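PDB 3DXL: long form salivary protein D7L1, which binds and sequesters host biogenic amines and eicosanoids such as leukotrienes in two separate pockets, modulating the blood feeding of female mosquitoes. Local coordinates for residues K195-I200 with E262-R267; S152-C157 with V269-Y274. All coordinates share one frame; numbering follows the deposited sequence.

Contact 1 (K195-I200 with E262-R267); sequences KGIRYI and EAFDYR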
loop_
_atom_site.group_PDB
_atom_site.type_symbol
_atom_site.label_atom_id
_atom_site.label_comp_id
_atom_site.label_asym_id
_atom_site.label_seq_id
_atom_site.Cartn_x
_atom_site.Cartn_y
_atom_site.Cartn_z
ATOM N N LYS A 195 -9.424 0.611 -1.709
ATOM C CA LYS A 195 -8.583 0.707 -0.518
ATOM C C LYS A 195 -7.285 -0.072 -0.705
ATOM O O LYS A 195 -6.225 0.350 -0.244
ATOM C CB LYS A 195 -9.342 0.252 0.728
ATOM C CG LYS A 195 -10.350 1.286 1.164
ATOM C CD LYS A 195 -11.172 0.824 2.337
ATOM C CE LYS A 195 -12.089 1.925 2.823
ATOM N NZ LYS A 195 -13.205 1.376 3.626
ATOM N N GLY A 196 -7.354 -1.197 -1.409
ATOM C CA GLY A 196 -6.176 -2.024 -1.636
ATOM C C GLY A 196 -5.112 -1.381 -2.496
ATOM O O GLY A 196 -3.931 -1.691 -2.371
ATOM N N ILE A 197 -5.526 -0.492 -3.394
ATOM C CA ILE A 197 -4.567 0.283 -4.181
ATOM C C ILE A 197 -4.424 1.711 -3.673
ATOM O O ILE A 197 -3.789 2.541 -4.318
ATOM C CB ILE A 197 -4.893 0.265 -5.678
ATOM C CG1 ILE A 197 -6.271 0.936 -5.935
ATOM C CG2 ILE A 197 -4.764 -1.176 -6.175
ATOM C CD1 ILE A 197 -6.670 1.078 -7.386
ATOM N N ARG A 198 -5.030 1.969 -2.513
ATOM C CA ARG A 198 -4.787 3.192 -1.737
ATOM C C ARG A 198 -5.356 4.463 -2.373
ATOM O O ARG A 198 -4.968 5.572 -2.027
ATOM C CB ARG A 198 -3.288 3.333 -1.390
ATOM C CG ARG A 198 -2.849 2.562 -0.136
ATOM C CD ARG A 198 -2.820 1.045 -0.326
ATOM N NE ARG A 198 -2.305 0.365 0.864
ATOM C CZ ARG A 198 -2.166 -0.947 0.995
ATOM N NH1 ARG A 198 -2.507 -1.777 0.017
ATOM N NH2 ARG A 198 -1.684 -1.448 2.129
ATOM N N TYR A 199 -6.299 4.301 -3.302
ATOM C CA TYR A 199 -7.039 5.459 -3.829
ATOM C C TYR A 199 -7.976 6.017 -2.764
ATOM O O TYR A 199 -8.293 7.202 -2.787
ATOM C CB TYR A 199 -7.863 5.094 -5.061
ATOM C CG TYR A 199 -7.087 4.847 -6.323
ATOM C CD1 TYR A 199 -5.701 4.734 -6.330
ATOM C CD2 TYR A 199 -7.767 4.682 -7.525
ATOM C CE1 TYR A 199 -5.020 4.484 -7.496
ATOM C CE2 TYR A 199 -7.103 4.429 -8.687
ATOM C CZ TYR A 199 -5.734 4.329 -8.684
ATOM O OH TYR A 199 -5.071 4.055 -9.846
ATOM N N ILE A 200 -8.407 5.143 -1.850
ATOM C CA ILE A 200 -9.240 5.501 -0.708
ATOM C C ILE A 200 -8.507 5.041 0.544
ATOM O O ILE A 200 -7.989 3.926 0.588
ATOM C CB ILE A 200 -10.638 4.817 -0.784
ATOM C CG1 ILE A 200 -11.383 5.226 -2.068
ATOM C CG2 ILE A 200 -11.479 5.094 0.464
ATOM C CD1 ILE A 200 -11.917 6.656 -2.100
ATOM N N GLU A 262 -6.611 2.863 -18.379
ATOM C CA GLU A 262 -5.221 2.543 -18.655
ATOM C C GLU A 262 -4.368 2.533 -17.377
ATOM O O GLU A 262 -3.598 1.597 -17.132
ATOM C CB GLU A 262 -4.649 3.495 -19.702
ATOM C CG GLU A 262 -3.302 3.053 -20.194
ATOM C CD GLU A 262 -2.749 3.851 -21.365
ATOM O OE1 GLU A 262 -3.460 4.709 -21.945
ATOM O OE2 GLU A 262 -1.586 3.589 -21.712
ATOM N N ALA A 263 -4.536 3.562 -16.554
ATOM C CA ALA A 263 -3.799 3.677 -15.302
ATOM C C ALA A 263 -4.157 2.548 -14.329
ATOM O O ALA A 263 -3.286 1.972 -13.667
ATOM C CB ALA A 263 -4.075 5.018 -14.678
ATOM N N PHE A 264 -5.449 2.252 -14.238
ATOM C CA PHE A 264 -5.993 1.253 -13.311
ATOM C C PHE A 264 -5.543 -0.141 -13.745
ATOM O O PHE A 264 -5.158 -0.961 -12.916
ATOM C CB PHE A 264 -7.519 1.365 -13.343
ATOM C CG PHE A 264 -8.246 0.949 -12.081
ATOM C CD1 PHE A 264 -8.038 1.614 -10.881
ATOM C CD2 PHE A 264 -9.238 -0.034 -12.129
ATOM C CE1 PHE A 264 -8.776 1.277 -9.752
ATOM C CE2 PHE A 264 -9.974 -0.373 -10.993
ATOM C CZ PHE A 264 -9.730 0.293 -9.806
ATOM N N ASP A 265 -5.566 -0.399 -15.051
ATOM C CA ASP A 265 -5.071 -1.668 -15.578
ATOM C C ASP A 265 -3.604 -1.877 -15.212
ATOM O O ASP A 265 -3.199 -2.962 -14.785
ATOM C CB ASP A 265 -5.194 -1.743 -17.108
ATOM C CG ASP A 265 -6.609 -2.015 -17.595
ATOM O OD1 ASP A 265 -7.529 -2.277 -16.793
ATOM O OD2 ASP A 265 -6.780 -1.950 -18.826
ATOM N N TYR A 266 -2.785 -0.846 -15.391
ATOM C CA TYR A 266 -1.363 -0.995 -15.082
ATOM C C TYR A 266 -1.132 -1.139 -13.572
ATOM O O TYR A 266 -0.256 -1.902 -13.143
ATOM C CB TYR A 266 -0.555 0.168 -15.649
ATOM C CG TYR A 266 0.954 0.002 -15.575
ATOM C CD1 TYR A 266 1.569 -1.213 -15.890
ATOM C CD2 TYR A 266 1.771 1.083 -15.225
ATOM C CE1 TYR A 266 2.953 -1.347 -15.839
ATOM C CE2 TYR A 266 3.153 0.952 -15.184
ATOM C CZ TYR A 266 3.732 -0.260 -15.493
ATOM O OH TYR A 266 5.097 -0.401 -15.469
ATOM N N ARG A 267 -1.945 -0.452 -12.773
ATOM C CA ARG A 267 -1.883 -0.647 -11.329
ATOM C C ARG A 267 -2.194 -2.090 -10.953
ATOM O O ARG A 267 -1.527 -2.650 -10.072
ATOM C CB ARG A 267 -2.798 0.325 -10.588
ATOM C CG ARG A 267 -2.738 0.178 -9.055
ATOM C CD ARG A 267 -1.310 0.313 -8.524
ATOM N NE ARG A 267 -1.201 0.234 -7.069
ATOM C CZ ARG A 267 -1.348 1.268 -6.247
ATOM N NH1 ARG A 267 -1.664 2.474 -6.720
ATOM N NH2 ARG A 267 -1.159 1.099 -4.939
#

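Contact 2 (S152-C157 with V269-Y274); sequences SYFEFC and VRSQIY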
loop_
_atom_site.group_PDB
_atom_site.type_symbol
_atom_site.label_atom_id
_atom_site.label_comp_id
_atom_site.label_asym_id
_atom_site.label_seq_id
_atom_site.Cartn_x
_atom_site.Cartn_y
_atom_site.Cartn_z
ATOM N N SER A 152 -2.287 -10.662 -7.369
ATOM C CA SER A 152 -2.992 -9.456 -7.791
ATOM C C SER A 152 -3.956 -9.002 -6.702
ATOM O O SER A 152 -4.752 -9.808 -6.205
ATOM C CB SER A 152 -3.798 -9.768 -9.039
ATOM O OG SER A 152 -4.727 -8.730 -9.308
ATOM N N TYR A 153 -3.915 -7.727 -6.324
ATOM C CA TYR A 153 -4.860 -7.261 -5.319
ATOM C C TYR A 153 -6.298 -7.361 -5.838
ATOM O O TYR A 153 -7.227 -7.660 -5.093
ATOM C CB TYR A 153 -4.556 -5.837 -4.816
ATOM C CG TYR A 153 -5.062 -5.644 -3.400
ATOM C CD1 TYR A 153 -4.188 -5.721 -2.317
ATOM C CD2 TYR A 153 -6.421 -5.449 -3.132
ATOM C CE1 TYR A 153 -4.645 -5.595 -1.014
ATOM C CE2 TYR A 153 -6.895 -5.325 -1.845
ATOM C CZ TYR A 153 -6.000 -5.402 -0.780
ATOM O OH TYR A 153 -6.458 -5.288 0.513
ATOM N N PHE A 154 -6.476 -7.086 -7.127
ATOM C CA PHE A 154 -7.796 -7.200 -7.746
ATOM C C PHE A 154 -8.329 -8.629 -7.618
ATOM O O PHE A 154 -9.494 -8.828 -7.273
ATOM C CB PHE A 154 -7.749 -6.784 -9.223
ATOM C CG PHE A 154 -7.592 -5.294 -9.460
ATOM C CD1 PHE A 154 -8.456 -4.653 -10.345
ATOM C CD2 PHE A 154 -6.579 -4.545 -8.869
ATOM C CE1 PHE A 154 -8.337 -3.296 -10.611
ATOM C CE2 PHE A 154 -6.458 -3.166 -9.147
ATOM C CZ PHE A 154 -7.337 -2.548 -10.021
ATOM N N GLU A 155 -7.484 -9.617 -7.901
ATOM C CA GLU A 155 -7.886 -11.015 -7.765
ATOM C C GLU A 155 -8.230 -11.386 -6.337
ATOM O O GLU A 155 -9.176 -12.131 -6.105
ATOM C CB GLU A 155 -6.833 -11.941 -8.342
ATOM C CG GLU A 155 -6.745 -11.802 -9.833
ATOM C CD GLU A 155 -5.789 -12.770 -10.471
ATOM O OE1 GLU A 155 -5.252 -13.662 -9.773
ATOM O OE2 GLU A 155 -5.586 -12.636 -11.694
ATOM N N PHE A 156 -7.464 -10.876 -5.371
ATOM C CA PHE A 156 -7.793 -11.087 -3.963
ATOM C C PHE A 156 -9.237 -10.657 -3.676
ATOM O O PHE A 156 -10.001 -11.412 -3.070
ATOM C CB PHE A 156 -6.794 -10.347 -3.056
ATOM C CG PHE A 156 -7.326 -10.067 -1.667
ATOM C CD1 PHE A 156 -7.512 -11.098 -0.745
ATOM C CD2 PHE A 156 -7.678 -8.775 -1.301
ATOM C CE1 PHE A 156 -8.048 -10.827 0.509
ATOM C CE2 PHE A 156 -8.198 -8.502 -0.036
ATOM C CZ PHE A 156 -8.384 -9.532 0.864
ATOM N N CYS A 157 -9.605 -9.453 -4.110
ATOM C CA CYS A 157 -10.950 -8.942 -3.872
ATOM C C CYS A 157 -11.992 -9.758 -4.641
ATOM O O CYS A 157 -13.029 -10.153 -4.081
ATOM C CB CYS A 157 -11.041 -7.470 -4.259
ATOM S SG CYS A 157 -10.012 -6.381 -3.243
ATOM N N VAL A 269 -1.583 -4.753 -12.678
ATOM C CA VAL A 269 -0.387 -5.503 -13.029
ATOM C C VAL A 269 0.685 -5.337 -11.950
ATOM O O VAL A 269 1.270 -6.315 -11.464
ATOM C CB VAL A 269 0.159 -5.073 -14.412
ATOM C CG1 VAL A 269 1.534 -5.683 -14.674
ATOM C CG2 VAL A 269 -0.810 -5.494 -15.517
ATOM N N ARG A 270 0.935 -4.095 -11.549
ATOM C CA ARG A 270 1.966 -3.823 -10.558
ATOM C C ARG A 270 1.574 -4.338 -9.171
ATOM O O ARG A 270 2.456 -4.661 -8.360
ATOM C CB ARG A 270 2.320 -2.337 -10.551
ATOM C CG ARG A 270 3.017 -1.923 -11.840
ATOM C CD ARG A 270 3.489 -0.487 -11.835
ATOM N NE ARG A 270 2.358 0.420 -11.991
ATOM C CZ ARG A 270 1.834 1.152 -11.008
ATOM N NH1 ARG A 270 2.347 1.103 -9.781
ATOM N NH2 ARG A 270 0.786 1.935 -11.250
ATOM N N SER A 271 0.272 -4.458 -8.895
ATOM C CA SER A 271 -0.184 -4.981 -7.599
ATOM C C SER A 271 0.140 -6.461 -7.436
ATOM O O SER A 271 0.109 -6.985 -6.321
ATOM C CB SER A 271 -1.680 -4.753 -7.360
ATOM O OG SER A 271 -2.472 -5.728 -8.030
ATOM N N GLN A 272 0.451 -7.136 -8.540
ATOM C CA GLN A 272 0.800 -8.552 -8.477
ATOM C C GLN A 272 2.160 -8.800 -7.841
ATOM O O GLN A 272 2.417 -9.909 -7.373
ATOM C CB GLN A 272 0.811 -9.160 -9.876
ATOM C CG GLN A 272 -0.528 -9.083 -10.596
ATOM C CD GLN A 272 -0.461 -9.499 -12.055
ATOM O OE1 GLN A 272 0.584 -9.906 -12.559
ATOM N NE2 GLN A 272 -1.586 -9.374 -12.748
ATOM N N ILE A 273 3.036 -7.796 -7.858
ATOM C CA ILE A 273 4.379 -7.920 -7.295
ATOM C C ILE A 273 4.691 -6.575 -6.661
ATOM O O ILE A 273 4.993 -5.608 -7.359
ATOM C CB ILE A 273 5.454 -8.223 -8.384
ATOM C CG1 ILE A 273 5.030 -9.380 -9.308
ATOM C CG2 ILE A 273 6.808 -8.508 -7.725
ATOM C CD1 ILE A 273 5.905 -9.532 -10.540
ATOM N N TYR A 274 4.634 -6.500 -5.340
ATOM C CA TYR A 274 4.830 -5.206 -4.700
ATOM C C TYR A 274 6.217 -4.627 -5.005
ATOM O O TYR A 274 6.353 -3.417 -5.190
ATOM C CB TYR A 274 4.544 -5.283 -3.201
ATOM C CG TYR A 274 3.068 -5.231 -2.841
ATOM C CD1 TYR A 274 2.062 -5.462 -3.797
ATOM C CD2 TYR A 274 2.675 -4.966 -1.534
ATOM C CE1 TYR A 274 0.724 -5.405 -3.455
ATOM C CE2 TYR A 274 1.342 -4.924 -1.177
ATOM C CZ TYR A 274 0.360 -5.150 -2.153
ATOM O OH TYR A 274 -0.970 -5.108 -1.815
#

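Contact 1 (K195-I200 with E262-R267)
Arg267 lays one face of its guanidinium over Ile197: CB of Ile197 sits 3.7 Å above the plane, over its centre, and the two side chains run past each other in opposite directions. CG of Arg267 is anti to its own backbone nitrogen (chi1 -179°), which carries the chain off helix 257-271, and a bend at chi2 (55°) then lays it along Ile197, whose CG2 lies 3.8 Å from CG of Arg267. An arginine suits this buried place because its flat face accepts an apolar neighbour while its nitrogens reach polar ones. The carbonyl oxygen Ile197 O is 3.1 Å from NH2 of Arg267, and salt bridges from NH1 to Glu210 and Asp214 would balance the buried charge.

Beside the arginine, the rest of the contact across the two segments is apolar. Tyr199 and Phe264 meet obliquely, ring planes 48° apart, with CE2 of Tyr199 3.7 Å from CD1 of Phe264. Within its own segment, the CD1 end of Ile197 lies over one face of the Tyr199 ring. Tyrosine suits its place by packing its ring against Phe264 while its hydroxyl hydrogen-bonds to Asp214, a partner shared with Arg267, so helix 208-217 ties both sides together.

The contact packs the turn that follows helix 184-196 against the side of helix 257-271, in the all-helical PBP/GOBP fold, beside the biogenic-amine pocket to which Asp265 belongs.

Contact 2 (S152-C157 with V269-Y274)
Ser271 accepts a hydrogen bond from the backbone N of Tyr153, in the first turn of helix 153-161, where Ser152 is the N-cap. The contact joins this helix start to the C-terminal end of helix 257-271 in the amine-binding half of an odorant-binding-protein fold.

Hydrogen bonds dominate the start of the helix: that from Tyr153 N to OG of Ser271 is 3.0 Å long, at 158°. The hydroxyl of Ser271 stands between its own backbone nitrogen and carbonyl carbon (chi1 81°), from where it also hydrogen-bonds to O of Glu268. Ser152 caps its helix by accepting from the N of Glu155 at its OG, 3.2 Å away and nearly straight at 167°. That same OG and NE2 of Gln272 both hydrogen-bond to OE2 of Glu268, a noradrenaline-binding residue, which would hold its side chain in place.

Van der Waals contacts fill in beside these bonds. CG of Gln272 packs 3.7 Å from CB of Ser152, where the backbones approach closely, with their CA atoms 4.0 Å apart. Tyr274 crosses the Tyr153 side chain obliquely, and its hydroxyl hydrogen-bonds to Glu7 of helix 6-20. This OH meets the edge of the Tyr153 ring, near the ring plane, 3.3 Å from CD1.

How the contacts relate
Both contacts draw on helix 257-271, contact 1 on its middle and contact 2 on its C-terminal end, and their centres lie about 9 Å apart. Contact 1 is buried, and aliphatic and aromatic carbon does most of its packing around one arginine. Contact 2 is only partly buried and relies mainly on two serines that accept from backbone N-H groups at a helix start, with Gln272 and a tyrosine pair beside them. The two meet directly: Phe264 and Phe154 pack edge-to-face, CE2 of Phe264 lying 3.4 Å from CE1 of Phe154, and the Tyr153 ring rests against Gly196. Helix 6-20 touches both, through Arg267 and Tyr274, while noradrenaline-binding Asp265 and Glu268 place both beside the amine pocket.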